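Local coordinates for large ribosomal subunit protein uL10 (Thermotoga maritima, PDB 1ZAV), which forms part of the ribosomal stalk, binds L7/L12 dimers and probably plays a central role in the ribosome's interaction with GTP-bound translation factors, at residues A[56-61]-A[83-88]; A[25-30]-A[116-121]; A[10-15]-A[63-68]; A[20-25]-A[87-92]. One frame throughout, in Å; residues are numbered along the deposited sequence. Where two conformers were deposited one is given.

Interaction 1: residues A[56-61]-A[83-88]; sequences RVVKNT and TAVLYV
Arg-56 and Val-85 exchange two backbone hydrogen bonds, Arg-56 N to Val-85 O at 3.0 Å and Val-85 N to Arg-56 O at 2.7 Å, which makes them an antiparallel hydrogen-bonded pair. A further bond runs from Val-58 N to Thr-83 O, 3.1 Å. Between them Val-57 and Ala-84 form a non-hydrogen-bonded pair whose CA atoms come within 3.7 Å of each other; the small methyl of Ala-84 suits so close an approach, and Val-57 CG2 lies 3.9 Å from Ala-84 CB. Apolar contact continues on the opposite face of the sheet, where beta-branched residues fit extended strands: Val-58 CG2 meets Val-85 CG1 at 4.0 Å. That methyl of Val-85 stands between its own backbone N and carbonyl carbon (chi1 68°), which turns it to Val-58. Among the polar side chains, Arg-56 bends at chi3 and brings its guanidinium to the hydroxyl end of Tyr-87, NH2 lying 3.5 Å from OH, with the two planes 82° apart and NE near the ring edge. Thr-83 OG1 is hydrogen-bonded outside the two segments, to Gly-81 O and to Lys-115 NZ. Strand 53-58 is an outermost strand of the sheet within this chain; strand 83-88 pairs in turn with strand 24-28, while helix 5-19 covers the face bearing Arg-56, Val-58 and Tyr-87, its Met-15 touching the first two.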
loop_
_atom_site.group_PDB
_atom_site.type_symbol
_atom_site.label_atom_id
_atom_site.label_comp_id
_atom_site.label_asym_id
_atom_site.label_seq_id
_atom_site.Cartn_x
_atom_site.Cartn_y
_atom_site.Cartn_z
ATOM N N ARG A 56 -20.007 -23.185 -15.199
ATOM C CA ARG A 56 -21.140 -23.717 -15.945
ATOM C C ARG A 56 -21.951 -22.650 -16.673
ATOM O O ARG A 56 -22.178 -21.559 -16.148
ATOM C CB ARG A 56 -22.088 -24.470 -15.008
ATOM C CG ARG A 56 -21.484 -25.652 -14.277
ATOM C CD ARG A 56 -22.584 -26.497 -13.632
ATOM N NE ARG A 56 -23.320 -25.775 -12.595
ATOM C CZ ARG A 56 -24.401 -26.249 -11.976
ATOM N NH1 ARG A 56 -24.880 -27.448 -12.293
ATOM N NH2 ARG A 56 -25.000 -25.535 -11.031
ATOM N N VAL A 57 -22.378 -22.974 -17.890
ATOM C CA VAL A 57 -23.210 -22.065 -18.667
ATOM C C VAL A 57 -24.597 -22.271 -18.082
ATOM O O VAL A 57 -25.080 -23.403 -18.013
ATOM C CB VAL A 57 -23.238 -22.442 -20.162
ATOM C CG1 VAL A 57 -24.272 -21.585 -20.891
ATOM C CG2 VAL A 57 -21.854 -22.238 -20.777
ATOM N N VAL A 58 -25.228 -21.188 -17.641
ATOM C CA VAL A 58 -26.552 -21.288 -17.039
ATOM C C VAL A 58 -27.522 -20.237 -17.564
ATOM O O VAL A 58 -27.199 -19.049 -17.645
ATOM C CB VAL A 58 -26.475 -21.159 -15.501
ATOM C CG1 VAL A 58 -27.864 -21.344 -14.890
ATOM C CG2 VAL A 58 -25.507 -22.187 -14.944
ATOM N N LYS A 59 -28.715 -20.693 -17.923
ATOM C CA LYS A 59 -29.763 -19.818 -18.427
ATOM C C LYS A 59 -30.001 -18.651 -17.468
ATOM O O LYS A 59 -30.023 -18.827 -16.251
ATOM C CB LYS A 59 -31.052 -20.617 -18.600
ATOM C CG LYS A 59 -31.443 -21.404 -17.358
ATOM C CD LYS A 59 -32.835 -21.995 -17.475
ATOM C CE LYS A 59 -33.889 -20.904 -17.621
ATOM N NZ LYS A 59 -33.817 -20.215 -18.944
ATOM N N ASN A 60 -30.181 -17.462 -18.032
ATOM C CA ASN A 60 -30.412 -16.251 -17.253
ATOM C C ASN A 60 -31.555 -16.353 -16.249
ATOM O O ASN A 60 -31.390 -16.022 -15.076
ATOM C CB ASN A 60 -30.678 -15.075 -18.194
ATOM C CG ASN A 60 -29.476 -14.733 -19.042
ATOM O OD1 ASN A 60 -28.406 -14.433 -18.519
ATOM N ND2 ASN A 60 -29.645 -14.778 -20.361
ATOM N N THR A 61 -32.718 -16.799 -16.712
ATOM C CA THR A 61 -33.883 -16.917 -15.845
ATOM C C THR A 61 -33.548 -17.677 -14.565
ATOM O O THR A 61 -33.889 -17.233 -13.471
ATOM C CB THR A 61 -35.052 -17.613 -16.579
ATOM O OG1 THR A 61 -35.433 -16.832 -17.722
ATOM C CG2 THR A 61 -36.259 -17.755 -15.652
ATOM N N THR A 83 -25.188 -16.467 -20.357
ATOM C CA THR A 83 -24.122 -16.228 -19.396
ATOM C C THR A 83 -23.667 -17.464 -18.642
ATOM O O THR A 83 -24.478 -18.245 -18.148
ATOM C CB THR A 83 -24.564 -15.179 -18.367
ATOM O OG1 THR A 83 -25.082 -14.029 -19.049
ATOM C CG2 THR A 83 -23.390 -14.762 -17.495
ATOM N N ALA A 84 -22.354 -17.638 -18.562
ATOM C CA ALA A 84 -21.784 -18.763 -17.844
ATOM C C ALA A 84 -21.431 -18.218 -16.473
ATOM O O ALA A 84 -21.250 -17.008 -16.307
ATOM C CB ALA A 84 -20.535 -19.270 -18.555
ATOM N N VAL A 85 -21.326 -19.097 -15.487
ATOM C CA VAL A 85 -21.018 -18.643 -14.151
ATOM C C VAL A 85 -19.865 -19.414 -13.515
ATOM O O VAL A 85 -19.844 -20.646 -13.519
ATOM C CB VAL A 85 -22.294 -18.729 -13.250
ATOM C CG1 VAL A 85 -22.691 -20.170 -13.008
ATOM C CG2 VAL A 85 -22.057 -18.040 -11.961
ATOM N N LEU A 86 -18.909 -18.669 -12.974
ATOM C CA LEU A 86 -17.740 -19.243 -12.317
ATOM C C LEU A 86 -17.902 -18.996 -10.826
ATOM O O LEU A 86 -17.960 -17.849 -10.391
ATOM C CB LEU A 86 -16.470 -18.551 -12.827
ATOM C CG LEU A 86 -15.080 -18.971 -12.340
ATOM C CD1 LEU A 86 -14.028 -18.155 -13.087
ATOM C CD2 LEU A 86 -14.943 -18.747 -10.848
ATOM N N TYR A 87 -17.988 -20.058 -10.033
ATOM C CA TYR A 87 -18.136 -19.863 -8.602
ATOM C C TYR A 87 -17.220 -20.748 -7.794
ATOM O O TYR A 87 -16.804 -21.814 -8.256
ATOM C CB TYR A 87 -19.605 -20.028 -8.176
ATOM C CG TYR A 87 -20.220 -21.371 -8.476
ATOM C CD1 TYR A 87 -19.949 -22.478 -7.680
ATOM C CD2 TYR A 87 -21.106 -21.523 -9.535
ATOM C CE1 TYR A 87 -20.554 -23.706 -7.927
ATOM C CE2 TYR A 87 -21.716 -22.745 -9.794
ATOM C CZ TYR A 87 -21.437 -23.829 -8.983
ATOM O OH TYR A 87 -22.056 -25.026 -9.233
ATOM N N VAL A 88 -16.880 -20.272 -6.599
ATOM C CA VAL A 88 -15.998 -20.983 -5.690
ATOM C C VAL A 88 -16.720 -21.305 -4.391
ATOM O O VAL A 88 -17.326 -20.429 -3.774
ATOM C CB VAL A 88 -14.738 -20.144 -5.365
ATOM C CG1 VAL A 88 -13.893 -20.847 -4.301
ATOM C CG2 VAL A 88 -13.913 -19.936 -6.639
#

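Interaction 2: residues A[25-30]-A[116-121]; sequences ILFADF and GGFLEG
Phe-27 and Phe-118 stand on the same face of the sheet and meet rim to rim, Phe-27 CE2 lying 4.1 Å from Phe-118 CE1 and each atom near the plane of the other ring. Phe-27 CG lies anti to the carbonyl carbon (chi1 -57°), beside its backbone N, which carries the ring edge alongside Gly-117 toward Phe-118. Gly-117 is the residue before Phe-118, and Phe-27 CD2 comes 3.8 Å from Gly-117 CA. A side chain on Gly-117 would run into Ile-25 O, which sits 3.1 Å from Gly-117 CA in a CA-H...O contact. Strand segments 25-28 and 116-119 run antiparallel, their axes 173° apart; Ile-25 and Phe-118 share two hydrogen bonds, and Phe-27 N reaches Gly-116 O at 2.8 Å. With an alanine at Phe-27, the edge of the Phe-118 ring is likely to lose its partner and a gap to open beside Gly-117. Flat, apolar side chains suit this buried face, where Phe-27 also meets Phe-78, and Phe-118 makes an edge-to-face pair with Tyr-72. Strand 24-28 lies between strands 83-88 and 114-119, with strand 122-125 at the margin within this chain, while helix 94-106 packs on the other face through Val-97 against Leu-26.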
loop_
_atom_site.group_PDB
_atom_site.type_symbol
_atom_site.label_atom_id
_atom_site.label_comp_id
_atom_site.label_asym_id
_atom_site.label_seq_id
_atom_site.Cartn_x
_atom_site.Cartn_y
_atom_site.Cartn_z
ATOM N N ILE A 25 -18.624 -15.384 -7.357
ATOM C CA ILE A 25 -19.605 -15.622 -8.397
ATOM C C ILE A 25 -19.160 -14.627 -9.471
ATOM O O ILE A 25 -19.236 -13.418 -9.267
ATOM C CB ILE A 25 -21.065 -15.278 -7.959
ATOM C CG1 ILE A 25 -21.509 -16.202 -6.821
ATOM C CG2 ILE A 25 -22.015 -15.458 -9.137
ATOM C CD1 ILE A 25 -22.905 -15.862 -6.246
ATOM N N LEU A 26 -18.646 -15.135 -10.585
ATOM C CA LEU A 26 -18.211 -14.274 -11.675
ATOM C C LEU A 26 -18.989 -14.656 -12.931
ATOM O O LEU A 26 -19.085 -15.832 -13.298
ATOM C CB LEU A 26 -16.689 -14.400 -11.886
ATOM C CG LEU A 26 -16.061 -13.555 -13.002
ATOM C CD1 LEU A 26 -14.576 -13.348 -12.748
ATOM C CD2 LEU A 26 -16.297 -14.231 -14.336
ATOM N N PHE A 27 -19.561 -13.649 -13.587
ATOM C CA PHE A 27 -20.364 -13.871 -14.774
ATOM C C PHE A 27 -19.562 -13.639 -16.030
ATOM O O PHE A 27 -18.971 -12.575 -16.196
ATOM C CB PHE A 27 -21.560 -12.936 -14.737
ATOM C CG PHE A 27 -22.391 -13.097 -13.499
ATOM C CD1 PHE A 27 -23.366 -14.091 -13.427
ATOM C CD2 PHE A 27 -22.187 -12.267 -12.398
ATOM C CE1 PHE A 27 -24.136 -14.257 -12.267
ATOM C CE2 PHE A 27 -22.951 -12.423 -11.230
ATOM C CZ PHE A 27 -23.927 -13.422 -11.171
ATOM N N ALA A 28 -19.569 -14.633 -16.914
ATOM C CA ALA A 28 -18.813 -14.575 -18.164
ATOM C C ALA A 28 -19.597 -14.925 -19.425
ATOM O O ALA A 28 -20.500 -15.768 -19.409
ATOM C CB ALA A 28 -17.603 -15.495 -18.061
ATOM N N ASP A 29 -19.232 -14.266 -20.520
ATOM C CA ASP A 29 -19.820 -14.518 -21.828
ATOM C C ASP A 29 -18.907 -15.601 -22.398
ATOM O O ASP A 29 -17.735 -15.338 -22.659
ATOM C CB ASP A 29 -19.735 -13.262 -22.700
ATOM C CG ASP A 29 -20.145 -13.513 -24.140
ATOM O OD1 ASP A 29 -20.204 -14.688 -24.564
ATOM O OD2 ASP A 29 -20.394 -12.525 -24.860
ATOM N N PHE A 30 -19.430 -16.810 -22.578
ATOM C CA PHE A 30 -18.620 -17.911 -23.090
ATOM C C PHE A 30 -19.056 -18.353 -24.489
ATOM O O PHE A 30 -18.696 -19.441 -24.957
ATOM C CB PHE A 30 -18.691 -19.087 -22.110
ATOM C CG PHE A 30 -17.549 -20.063 -22.236
ATOM C CD1 PHE A 30 -16.237 -19.648 -22.019
ATOM C CD2 PHE A 30 -17.789 -21.398 -22.559
ATOM C CE1 PHE A 30 -15.172 -20.549 -22.117
ATOM C CE2 PHE A 30 -16.731 -22.309 -22.660
ATOM C CZ PHE A 30 -15.421 -21.882 -22.441
ATOM N N GLY A 116 -18.054 -9.263 -14.617
ATOM C CA GLY A 116 -18.029 -8.834 -13.225
ATOM C C GLY A 116 -18.683 -9.879 -12.336
ATOM O O GLY A 116 -18.858 -11.022 -12.757
ATOM N N GLY A 117 -19.048 -9.501 -11.113
ATOM C CA GLY A 117 -19.679 -10.455 -10.215
ATOM C C GLY A 117 -19.609 -10.045 -8.758
ATOM O O GLY A 117 -19.647 -8.860 -8.438
ATOM N N PHE A 118 -19.511 -11.030 -7.871
ATOM C CA PHE A 118 -19.434 -10.765 -6.446
ATOM C C PHE A 118 -18.273 -11.510 -5.830
ATOM O O PHE A 118 -18.091 -12.711 -6.055
ATOM C CB PHE A 118 -20.730 -11.187 -5.741
ATOM C CG PHE A 118 -21.948 -10.469 -6.234
ATOM C CD1 PHE A 118 -22.646 -10.934 -7.343
ATOM C CD2 PHE A 118 -22.390 -9.309 -5.595
ATOM C CE1 PHE A 118 -23.773 -10.253 -7.815
ATOM C CE2 PHE A 118 -23.506 -8.625 -6.056
ATOM C CZ PHE A 118 -24.202 -9.096 -7.170
ATOM N N LEU A 119 -17.490 -10.798 -5.036
ATOM C CA LEU A 119 -16.341 -11.401 -4.386
ATOM C C LEU A 119 -16.494 -11.223 -2.882
ATOM O O LEU A 119 -16.524 -10.099 -2.380
ATOM C CB LEU A 119 -15.050 -10.742 -4.886
ATOM C CG LEU A 119 -13.760 -11.568 -4.812
ATOM C CD1 LEU A 119 -12.638 -10.803 -5.511
ATOM C CD2 LEU A 119 -13.387 -11.849 -3.363
ATOM N N GLU A 120 -16.607 -12.342 -2.174
ATOM C CA GLU A 120 -16.767 -12.328 -0.731
ATOM C C GLU A 120 -17.879 -11.365 -0.316
ATOM O O GLU A 120 -17.729 -10.571 0.614
ATOM C CB GLU A 120 -15.423 -11.982 -0.073
ATOM C CG GLU A 120 -14.353 -13.021 -0.439
ATOM C CD GLU A 120 -13.025 -12.866 0.293
ATOM O OE1 GLU A 120 -12.145 -13.728 0.076
ATOM O OE2 GLU A 120 -12.853 -11.904 1.074
ATOM N N GLY A 121 -18.997 -11.452 -1.031
ATOM C CA GLY A 121 -20.145 -10.615 -0.739
ATOM C C GLY A 121 -20.065 -9.183 -1.237
ATOM O O GLY A 121 -20.903 -8.354 -0.869
#

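Interaction 3: residues A[10-15]-A[63-68]; sequences LIVKEM and LNLALK
Met-15 reaches from helix 5-19 to helix 60-69 and touches it at both ends of its side chain. Its CB is 3.6 Å from Ala-66 CB, and CG comes closer still, at 3.2 Å, tighter than ordinary van der Waals contact. CG is placed there by lying anti to the backbone N (chi1 -174°). Beyond CG, the bends at chi2 and chi3 swing the thioether round and bring CE beside Leu-63, 3.9 Å from CD2. Unbranched and flexible, methionine can follow such a path, pressing its near end on one residue while its methyl meets another almost a turn earlier. Leu-63 points its CB away from helix 5-19, yet its long branched chain brings CD2 back to meet the methyl. Alanine suits position 66 because this is where the backbones come nearest, with Val-12 CA and Ala-66 CA 5.4 Å apart. One turn before Met-15, Val-12 extends the apolar seam toward the more exposed side: CG1 lies 4.0 Å from Leu-65 CB and CG2 lies 4.2 Å from Leu-65 CD1. No hydrogen bond joins the two segments, and the helix axes approach to 8.4 Å at a crossing angle of -51°. One residue past Met-15, the single hydroxyl of Ser-16 lies within hydrogen-bonding reach of both Val-12 O and Ala-66 O, and can only share its proton between them. Beneath the pair lies strand 53-58, whose Val-58 touches both Met-15 and Leu-63, while Phe-19 continues the packing of helix 5-19 against Leu-63, Ala-66 and Leu-67.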
loop_
_atom_site.group_PDB
_atom_site.type_symbol
_atom_site.label_atom_id
_atom_site.label_comp_id
_atom_site.label_asym_id
_atom_site.label_seq_id
_atom_site.Cartn_x
_atom_site.Cartn_y
_atom_site.Cartn_z
ATOM N N LEU A 10 -36.671 -27.290 -7.699
ATOM C CA LEU A 10 -35.519 -27.990 -7.135
ATOM C C LEU A 10 -34.217 -27.419 -7.701
ATOM O O LEU A 10 -33.243 -27.219 -6.976
ATOM C CB LEU A 10 -35.617 -29.485 -7.449
ATOM C CG LEU A 10 -34.870 -30.478 -6.556
ATOM C CD1 LEU A 10 -35.347 -31.894 -6.875
ATOM C CD2 LEU A 10 -33.378 -30.367 -6.769
ATOM N N ILE A 11 -34.209 -27.155 -9.000
ATOM C CA ILE A 11 -33.026 -26.598 -9.643
ATOM C C ILE A 11 -32.738 -25.206 -9.076
ATOM O O ILE A 11 -31.591 -24.880 -8.777
ATOM C CB ILE A 11 -33.227 -26.534 -11.169
ATOM C CG1 ILE A 11 -33.369 -27.956 -11.713
ATOM C CG2 ILE A 11 -32.053 -25.828 -11.837
ATOM C CD1 ILE A 11 -33.703 -28.028 -13.187
ATOM N N VAL A 12 -33.787 -24.397 -8.910
ATOM C CA VAL A 12 -33.643 -23.046 -8.366
ATOM C C VAL A 12 -33.178 -23.099 -6.913
ATOM O O VAL A 12 -32.298 -22.357 -6.499
ATOM C CB VAL A 12 -34.992 -22.260 -8.415
ATOM C CG1 VAL A 12 -34.859 -20.928 -7.666
ATOM C CG2 VAL A 12 -35.395 -22.003 -9.866
ATOM N N LYS A 13 -33.786 -23.983 -6.131
ATOM C CA LYS A 13 -33.429 -24.110 -4.728
ATOM C C LYS A 13 -31.967 -24.530 -4.594
ATOM O O LYS A 13 -31.216 -23.947 -3.817
ATOM C CB LYS A 13 -34.332 -25.147 -4.052
ATOM C CG LYS A 13 -33.996 -25.436 -2.600
ATOM C CD LYS A 13 -34.810 -24.587 -1.642
ATOM C CE LYS A 13 -34.862 -25.237 -0.267
ATOM N NZ LYS A 13 -35.434 -26.620 -0.342
ATOM N N GLU A 14 -31.573 -25.546 -5.356
ATOM C CA GLU A 14 -30.201 -26.041 -5.316
ATOM C C GLU A 14 -29.215 -24.916 -5.596
ATOM O O GLU A 14 -28.284 -24.684 -4.830
ATOM C CB GLU A 14 -30.003 -27.151 -6.346
ATOM C CG GLU A 14 -30.760 -28.424 -6.032
ATOM C CD GLU A 14 -30.439 -29.548 -6.997
ATOM O OE1 GLU A 14 -30.527 -29.326 -8.227
ATOM O OE2 GLU A 14 -30.111 -30.659 -6.523
ATOM N N MET A 15 -29.429 -24.228 -6.709
ATOM C CA MET A 15 -28.575 -23.121 -7.112
ATOM C C MET A 15 -28.557 -22.028 -6.045
ATOM O O MET A 15 -27.494 -21.535 -5.667
ATOM C CB MET A 15 -29.083 -22.545 -8.430
ATOM C CG MET A 15 -28.198 -21.481 -9.009
ATOM S SD MET A 15 -26.935 -22.195 -10.039
ATOM C CE MET A 15 -27.672 -21.953 -11.619
ATOM N N LEU A 63 -30.521 -18.210 -13.233
ATOM C CA LEU A 63 -29.567 -17.419 -12.461
ATOM C C LEU A 63 -30.282 -16.327 -11.675
ATOM O O LEU A 63 -30.029 -16.131 -10.487
ATOM C CB LEU A 63 -28.537 -16.768 -13.388
ATOM C CG LEU A 63 -27.447 -17.685 -13.945
ATOM C CD1 LEU A 63 -26.464 -16.869 -14.768
ATOM C CD2 LEU A 63 -26.732 -18.372 -12.796
ATOM N N ASN A 64 -31.175 -15.617 -12.355
ATOM C CA ASN A 64 -31.917 -14.541 -11.730
ATOM C C ASN A 64 -32.664 -15.015 -10.475
ATOM O O ASN A 64 -32.467 -14.470 -9.398
ATOM C CB ASN A 64 -32.897 -13.929 -12.733
ATOM C CG ASN A 64 -33.182 -12.464 -12.444
ATOM O OD1 ASN A 64 -33.606 -12.109 -11.345
ATOM N ND2 ASN A 64 -32.946 -11.607 -13.432
ATOM N N LEU A 65 -33.506 -16.035 -10.610
ATOM C CA LEU A 65 -34.253 -16.535 -9.454
ATOM C C LEU A 65 -33.342 -17.050 -8.336
ATOM O O LEU A 65 -33.627 -16.854 -7.153
ATOM C CB LEU A 65 -35.231 -17.641 -9.870
ATOM C CG LEU A 65 -36.412 -17.269 -10.778
ATOM C CD1 LEU A 65 -37.337 -18.473 -10.923
ATOM C CD2 LEU A 65 -37.181 -16.101 -10.188
ATOM N N ALA A 66 -32.247 -17.714 -8.703
ATOM C CA ALA A 66 -31.322 -18.226 -7.693
ATOM C C ALA A 66 -30.659 -17.087 -6.917
ATOM O O ALA A 66 -30.520 -17.159 -5.703
ATOM C CB ALA A 66 -30.262 -19.097 -8.349
ATOM N N LEU A 67 -30.248 -16.039 -7.622
ATOM C CA LEU A 67 -29.608 -14.892 -6.983
ATOM C C LEU A 67 -30.634 -14.122 -6.163
ATOM O O LEU A 67 -30.354 -13.684 -5.048
ATOM C CB LEU A 67 -29.002 -13.971 -8.040
ATOM C CG LEU A 67 -27.749 -14.519 -8.730
ATOM C CD1 LEU A 67 -27.511 -13.792 -10.043
ATOM C CD2 LEU A 67 -26.572 -14.382 -7.784
ATOM N N LYS A 68 -31.820 -13.959 -6.731
ATOM C CA LYS A 68 -32.899 -13.249 -6.052
ATOM C C LYS A 68 -33.166 -13.904 -4.697
ATOM O O LYS A 68 -33.174 -13.241 -3.660
ATOM C CB LYS A 68 -34.165 -13.290 -6.913
ATOM C CG LYS A 68 -35.304 -12.396 -6.422
ATOM C CD LYS A 68 -36.468 -12.438 -7.405
ATOM C CE LYS A 68 -37.467 -11.316 -7.156
ATOM N NZ LYS A 68 -37.970 -11.302 -5.762
#

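Interaction 4: residues A[20-25]-A[87-92]; sequences KKTSLI and YVTEGD
Leu-24 and Val-88 begin the tightly packed half of this contact, where the antiparallel pairing of central strand 24-28 with strand 83-88 ends in the five-stranded antiparallel sheet of this alpha/beta domain. Leu-24 CD2 meets Val-88 CG2 at 3.9 Å on the face covered by helix 94-106, apolar branches suited to burial there. Val-88 N bonds to Leu-24 O at 3.2 Å and Val-88 O receives Ser-23 N at 2.9 Å, both backbone polar atoms of Val-88 thus being bonded to residues 20-25; Leu-24 N is buried with no partner. On the other face Ile-25 pairs with Tyr-87, and Thr-22 CG2 sits 3.9 Å from Tyr-87 CB. That methyl also touches Thr-89 CG2, marking the passage to the solvent side. Here Lys-21 lays its extended chain across Thr-89, a long aliphatic stem able to cover the threonine; Lys-21 CE, 3.5 Å from Thr-89 CG2, is itself closer than carbons usually come. Water takes over from direct bonds along this margin. One water donates to Lys-21 O and only weakly to Thr-89 O. Gly-91, whose backbone angles call for glycine, offers its carbonyl to a second water, 2.8 Å from Gly-91 O and 2.8 Å from Ser-23 OG.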
loop_
_atom_site.group_PDB
_atom_site.type_symbol
_atom_site.label_atom_id
_atom_site.label_comp_id
_atom_site.label_asym_id
_atom_site.label_seq_id
_atom_site.Cartn_x
_atom_site.Cartn_y
_atom_site.Cartn_z
ATOM N N LYS A 20 -25.545 -19.208 -1.727
ATOM C CA LYS A 20 -25.568 -18.739 -0.351
ATOM C C LYS A 20 -24.267 -19.070 0.372
ATOM O O LYS A 20 -23.999 -18.537 1.448
ATOM C CB LYS A 20 -26.737 -19.360 0.425
ATOM C CG LYS A 20 -28.100 -18.760 0.122
ATOM C CD LYS A 20 -29.141 -19.254 1.122
ATOM C CE LYS A 20 -28.786 -18.835 2.545
ATOM N NZ LYS A 20 -29.677 -19.469 3.559
ATOM N N LYS A 21 -23.451 -19.945 -0.207
ATOM C CA LYS A 21 -22.204 -20.310 0.451
ATOM C C LYS A 21 -20.933 -20.022 -0.352
ATOM O O LYS A 21 -19.832 -20.276 0.126
ATOM C CB LYS A 21 -22.219 -21.791 0.835
ATOM C CG LYS A 21 -21.918 -22.752 -0.306
ATOM C CD LYS A 21 -21.395 -24.079 0.252
ATOM C CE LYS A 21 -20.860 -24.990 -0.845
ATOM N NZ LYS A 21 -20.102 -26.149 -0.289
ATOM N N THR A 22 -21.088 -19.497 -1.559
ATOM C CA THR A 22 -19.951 -19.190 -2.426
ATOM C C THR A 22 -19.162 -17.972 -1.970
ATOM O O THR A 22 -19.707 -17.079 -1.319
ATOM C CB THR A 22 -20.422 -18.927 -3.851
ATOM O OG1 THR A 22 -21.509 -17.988 -3.821
ATOM C CG2 THR A 22 -20.872 -20.225 -4.504
ATOM N N SER A 23 -17.877 -17.940 -2.321
ATOM C CA SER A 23 -17.009 -16.825 -1.966
ATOM C C SER A 23 -16.734 -16.002 -3.226
ATOM O O SER A 23 -16.148 -14.923 -3.170
ATOM C CB SER A 23 -15.697 -17.337 -1.365
ATOM O OG SER A 23 -14.910 -18.018 -2.330
ATOM N N LEU A 24 -17.175 -16.530 -4.359
ATOM C CA LEU A 24 -17.015 -15.874 -5.644
ATOM C C LEU A 24 -18.091 -16.341 -6.611
ATOM O O LEU A 24 -18.442 -17.522 -6.655
ATOM C CB LEU A 24 -15.629 -16.180 -6.255
ATOM C CG LEU A 24 -15.507 -15.845 -7.751
ATOM C CD1 LEU A 24 -15.533 -14.333 -7.918
ATOM C CD2 LEU A 24 -14.206 -16.399 -8.343
ATOM N N ILE A 25 -18.624 -15.384 -7.357
ATOM C CA ILE A 25 -19.605 -15.622 -8.397
ATOM C C ILE A 25 -19.160 -14.627 -9.471
ATOM O O ILE A 25 -19.236 -13.418 -9.267
ATOM C CB ILE A 25 -21.065 -15.278 -7.959
ATOM C CG1 ILE A 25 -21.509 -16.202 -6.821
ATOM C CG2 ILE A 25 -22.015 -15.458 -9.137
ATOM C CD1 ILE A 25 -22.905 -15.862 -6.246
ATOM N N TYR A 87 -17.988 -20.058 -10.033
ATOM C CA TYR A 87 -18.136 -19.863 -8.602
ATOM C C TYR A 87 -17.220 -20.748 -7.794
ATOM O O TYR A 87 -16.804 -21.814 -8.256
ATOM C CB TYR A 87 -19.605 -20.028 -8.176
ATOM C CG TYR A 87 -20.220 -21.371 -8.476
ATOM C CD1 TYR A 87 -19.949 -22.478 -7.680
ATOM C CD2 TYR A 87 -21.106 -21.523 -9.535
ATOM C CE1 TYR A 87 -20.554 -23.706 -7.927
ATOM C CE2 TYR A 87 -21.716 -22.745 -9.794
ATOM C CZ TYR A 87 -21.437 -23.829 -8.983
ATOM O OH TYR A 87 -22.056 -25.026 -9.233
ATOM N N VAL A 88 -16.880 -20.272 -6.599
ATOM C CA VAL A 88 -15.998 -20.983 -5.690
ATOM C C VAL A 88 -16.720 -21.305 -4.391
ATOM O O VAL A 88 -17.326 -20.429 -3.774
ATOM C CB VAL A 88 -14.738 -20.144 -5.365
ATOM C CG1 VAL A 88 -13.893 -20.847 -4.301
ATOM C CG2 VAL A 88 -13.913 -19.936 -6.639
ATOM N N THR A 89 -16.659 -22.569 -3.982
ATOM C CA THR A 89 -17.307 -22.985 -2.748
ATOM C C THR A 89 -16.272 -23.351 -1.688
ATOM O O THR A 89 -16.579 -23.367 -0.494
ATOM C CB THR A 89 -18.264 -24.186 -2.987
ATOM O OG1 THR A 89 -17.590 -25.204 -3.732
ATOM C CG2 THR A 89 -19.497 -23.738 -3.762
ATOM N N GLU A 90 -15.048 -23.645 -2.120
ATOM C CA GLU A 90 -13.990 -23.985 -1.184
ATOM C C GLU A 90 -12.636 -23.518 -1.697
ATOM O O GLU A 90 -12.302 -23.746 -2.855
ATOM C CB GLU A 90 -13.938 -25.493 -0.921
ATOM C CG GLU A 90 -13.072 -25.811 0.293
ATOM C CD GLU A 90 -12.889 -27.295 0.551
ATOM O OE1 GLU A 90 -12.360 -27.631 1.629
ATOM O OE2 GLU A 90 -13.262 -28.121 -0.312
ATOM N N GLY A 91 -11.874 -22.866 -0.822
ATOM C CA GLY A 91 -10.564 -22.349 -1.182
ATOM C C GLY A 91 -10.631 -20.845 -1.413
ATOM O O GLY A 91 -11.714 -20.300 -1.632
ATOM N N ASP A 92 -9.488 -20.165 -1.354
ATOM C CA ASP A 92 -9.480 -18.718 -1.586
ATOM C C ASP A 92 -9.879 -18.503 -3.046
ATOM O O ASP A 92 -9.297 -19.097 -3.946
ATOM C CB ASP A 92 -8.100 -18.122 -1.294
ATOM C CG ASP A 92 -8.104 -16.606 -1.373
ATOM O OD1 ASP A 92 -7.989 -16.083 -2.496
ATOM O OD2 ASP A 92 -8.254 -15.947 -0.317
HETATM O O HOH W 1 -18.766 -22.178 1.850
HETATM O O HOH W 2 -14.428 -20.500 -1.023
#

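Overall arrangement
From the N terminus, helix 5-19 is the first element used: interaction 3 closes a loop from it to helix 60-69. From the loop before strand 24-28 and its first residues interaction 4 reaches forward to the end of strand 83-88 and the turn after it, and from the strand itself interaction 2 reaches strand 114-119, the longest closure. Interaction 1, joining strand 53-58 to strand 83-88, nests inside the loop of interaction 2 and shares Tyr-87 and Val-88 with interaction 4. Interaction 3 crosses each of the others, and interactions 2 and 4 cross while sharing Ile-25. Together interactions 1, 4 and 2 join four neighbouring strands, and interaction 3 packs two helices together over one face.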